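Side-chain contact in Cwp19 (Clostridioides difficile, PDB 5OQ3), which probably hydrolyses bacterial cell-wall peptidoglycan, the chain here being the TIM-barrel glycoside hydrolase region of a longer surface-layer protein: residues Glu177-Tyr182 and Ala231-Ile236. Residues are numbered along the deposited sequence; the frame is centred on the assembly and turned at random. Where two conformers were deposited one is given.
Sequences EVVQNY and ASIKSI
V179 carries the contact, wedging its two methyls against two isoleucines of the neighbouring helix. The branches divide the work. CG1 of V179 lies 3.9 Å from CG2 of I236, whose CB is almost as near. CG2 of V179 lies 4.0 Å from CG1 of I233, the two side chains meeting at about a right angle. The torsion of V179 sets this split: CG1 stands anti to the backbone N (chi1 177°) and leans toward the C-terminal end of its helix, where I236 sits. I236 turns its CG2 methyl inward. That methyl also comes within 4.4 Å of CA of Q180, at the solvent-exposed border of the contact. All the touching atoms are carbons, so the joint is purely apolar and small, burying 174 Å² in all.

Several polar groups find partners within their own helix or beyond it. In the one conformer of Q180 considered, NE2 donates a hydrogen bond to OD1 of N181 (2.8 Å), though a second conformer makes this doubtful. OG of S235 is hydrogen-bonded to O of S232, back along its own helix. The carbonyl of V179 accepts a hydrogen bond from NZ of K237, just past I236, a polar link beside the apolar contact. K234 starts away from helix 165-181, and its NZ makes a salt bridge with D285.

Residues V179 and I233 are buried, and both also rest on V187 of strand 186-189. S232 and I236 reach A176, continuing the contact along helix 165-181. The two segments run nearly parallel, their axes 16° apart and 9.9 Å from each other at the closest. Helices 165-181 and 214-236 thus pack side by side outside the eight-stranded parallel TIM barrel, leading into the adjacent strands 186-189 and 241-244.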
loop_
_atom_site.group_PDB
_atom_site.type_symbol
_atom_site.label_atom_id
_atom_site.label_comp_id
_atom_site.label_asym_id
_atom_site.label_seq_id
_atom_site.Cartn_x
_atom_site.Cartn_y
_atom_site.Cartn_z
ATOM N N GLU A 177 -15.965 6.227 4.728
ATOM C CA GLU A 177 -17.112 5.337 4.524
ATOM C C GLU A 177 -16.787 3.913 5.012
ATOM O O GLU A 177 -17.591 3.235 5.646
ATOM C CB GLU A 177 -17.497 5.301 3.027
ATOM C CG GLU A 177 -18.673 4.402 2.653
ATOM C CD GLU A 177 -18.958 4.402 1.158
ATOM O OE1 GLU A 177 -18.032 4.167 0.321
ATOM O OE2 GLU A 177 -20.117 4.595 0.805
ATOM N N VAL A 178 -15.593 3.466 4.661
ATOM C CA VAL A 178 -15.173 2.124 5.027
ATOM C C VAL A 178 -14.938 2.018 6.552
ATOM O O VAL A 178 -15.372 1.055 7.184
ATOM C CB VAL A 178 -13.930 1.715 4.261
ATOM C CG1 VAL A 178 -13.398 0.373 4.735
ATOM C CG2 VAL A 178 -14.210 1.668 2.781
ATOM N N VAL A 179 -14.318 3.040 7.135
ATOM C CA VAL A 179 -14.103 3.066 8.590
ATOM C C VAL A 179 -15.427 3.024 9.341
ATOM O O VAL A 179 -15.564 2.324 10.353
ATOM C CB VAL A 179 -13.281 4.316 8.997
ATOM C CG1 VAL A 179 -13.108 4.404 10.490
ATOM C CG2 VAL A 179 -11.936 4.329 8.302
ATOM N N GLN A 180 -16.409 3.795 8.866
ATOM C CA GLN A 180 -17.712 3.861 9.522
ATOM C C GLN A 180 -18.437 2.517 9.451
ATOM O O GLN A 180 -19.086 2.079 10.404
ATOM C CB GLN A 180 -18.585 4.926 8.850
ATOM C CG GLN A 180 -19.988 5.103 9.415
ATOM C CD GLN A 180 -20.801 6.116 8.633
ATOM O OE1 GLN A 180 -20.741 7.324 8.940
ATOM N NE2 GLN A 180 -21.615 5.631 7.635
ATOM N N ASN A 181 -18.389 1.882 8.265
ATOM C CA ASN A 181 -19.329 0.818 7.940
ATOM C C ASN A 181 -18.781 -0.594 8.105
ATOM O O ASN A 181 -19.563 -1.544 8.014
ATOM C CB ASN A 181 -19.865 0.994 6.507
ATOM C CG ASN A 181 -20.753 2.198 6.347
ATOM O OD1 ASN A 181 -21.103 2.858 7.314
ATOM N ND2 ASN A 181 -21.087 2.518 5.091
ATOM N N TYR A 182 -17.483 -0.757 8.365
ATOM C CA TYR A 182 -16.866 -2.068 8.404
ATOM C C TYR A 182 -15.912 -2.178 9.591
ATOM O O TYR A 182 -15.240 -1.198 9.921
ATOM C CB TYR A 182 -16.111 -2.370 7.102
ATOM C CG TYR A 182 -17.031 -2.397 5.882
ATOM C CD1 TYR A 182 -17.743 -3.538 5.551
ATOM C CD2 TYR A 182 -17.204 -1.272 5.105
ATOM C CE1 TYR A 182 -18.599 -3.543 4.460
ATOM C CE2 TYR A 182 -18.033 -1.251 4.002
ATOM C CZ TYR A 182 -18.761 -2.404 3.688
ATOM O OH TYR A 182 -19.588 -2.378 2.572
ATOM N N ALA A 231 -6.585 11.963 10.608
ATOM C CA ALA A 231 -7.513 12.684 11.484
ATOM C C ALA A 231 -8.944 12.181 11.347
ATOM O O ALA A 231 -9.677 12.084 12.329
ATOM C CB ALA A 231 -7.440 14.176 11.216
ATOM N N SER A 232 -9.356 11.888 10.121
ATOM C CA SER A 232 -10.695 11.389 9.869
ATOM C C SER A 232 -10.904 10.057 10.592
ATOM O O SER A 232 -11.854 9.850 11.323
ATOM C CB SER A 232 -10.921 11.230 8.358
ATOM O OG SER A 232 -12.125 10.529 8.112
ATOM N N ILE A 233 -9.964 9.146 10.386
ATOM C CA ILE A 233 -10.012 7.833 11.028
ATOM C C ILE A 233 -10.146 7.992 12.535
ATOM O O ILE A 233 -11.079 7.411 13.150
ATOM C CB ILE A 233 -8.797 6.957 10.681
ATOM C CG1 ILE A 233 -8.770 6.670 9.214
ATOM C CG2 ILE A 233 -8.806 5.679 11.522
ATOM C CD1 ILE A 233 -7.425 6.123 8.748
ATOM N N LYS A 234 -9.294 8.850 13.119
ATOM C CA LYS A 234 -9.264 8.959 14.593
ATOM C C LYS A 234 -10.548 9.568 15.124
ATOM O O LYS A 234 -10.941 9.256 16.245
ATOM C CB LYS A 234 -8.045 9.770 15.027
ATOM C CG LYS A 234 -6.676 9.144 14.670
ATOM C CD LYS A 234 -6.401 7.705 15.106
ATOM C CE LYS A 234 -5.066 7.169 14.507
ATOM N NZ LYS A 234 -4.808 5.786 15.020
ATOM N N SER A 235 -11.199 10.431 14.334
ATOM C CA SER A 235 -12.428 11.065 14.801
ATOM C C SER A 235 -13.608 10.086 14.812
ATOM O O SER A 235 -14.650 10.361 15.417
ATOM C CB SER A 235 -12.781 12.237 13.865
ATOM O OG SER A 235 -13.270 11.795 12.628
ATOM N N ILE A 236 -13.471 8.938 14.149
ATOM C CA ILE A 236 -14.490 7.909 14.086
ATOM C C ILE A 236 -14.145 6.743 15.030
ATOM O O ILE A 236 -14.911 6.384 15.918
ATOM C CB ILE A 236 -14.696 7.409 12.631
ATOM C CG1 ILE A 236 -15.100 8.582 11.726
ATOM C CG2 ILE A 236 -15.740 6.323 12.579
ATOM C CD1 ILE A 236 -14.888 8.315 10.242
#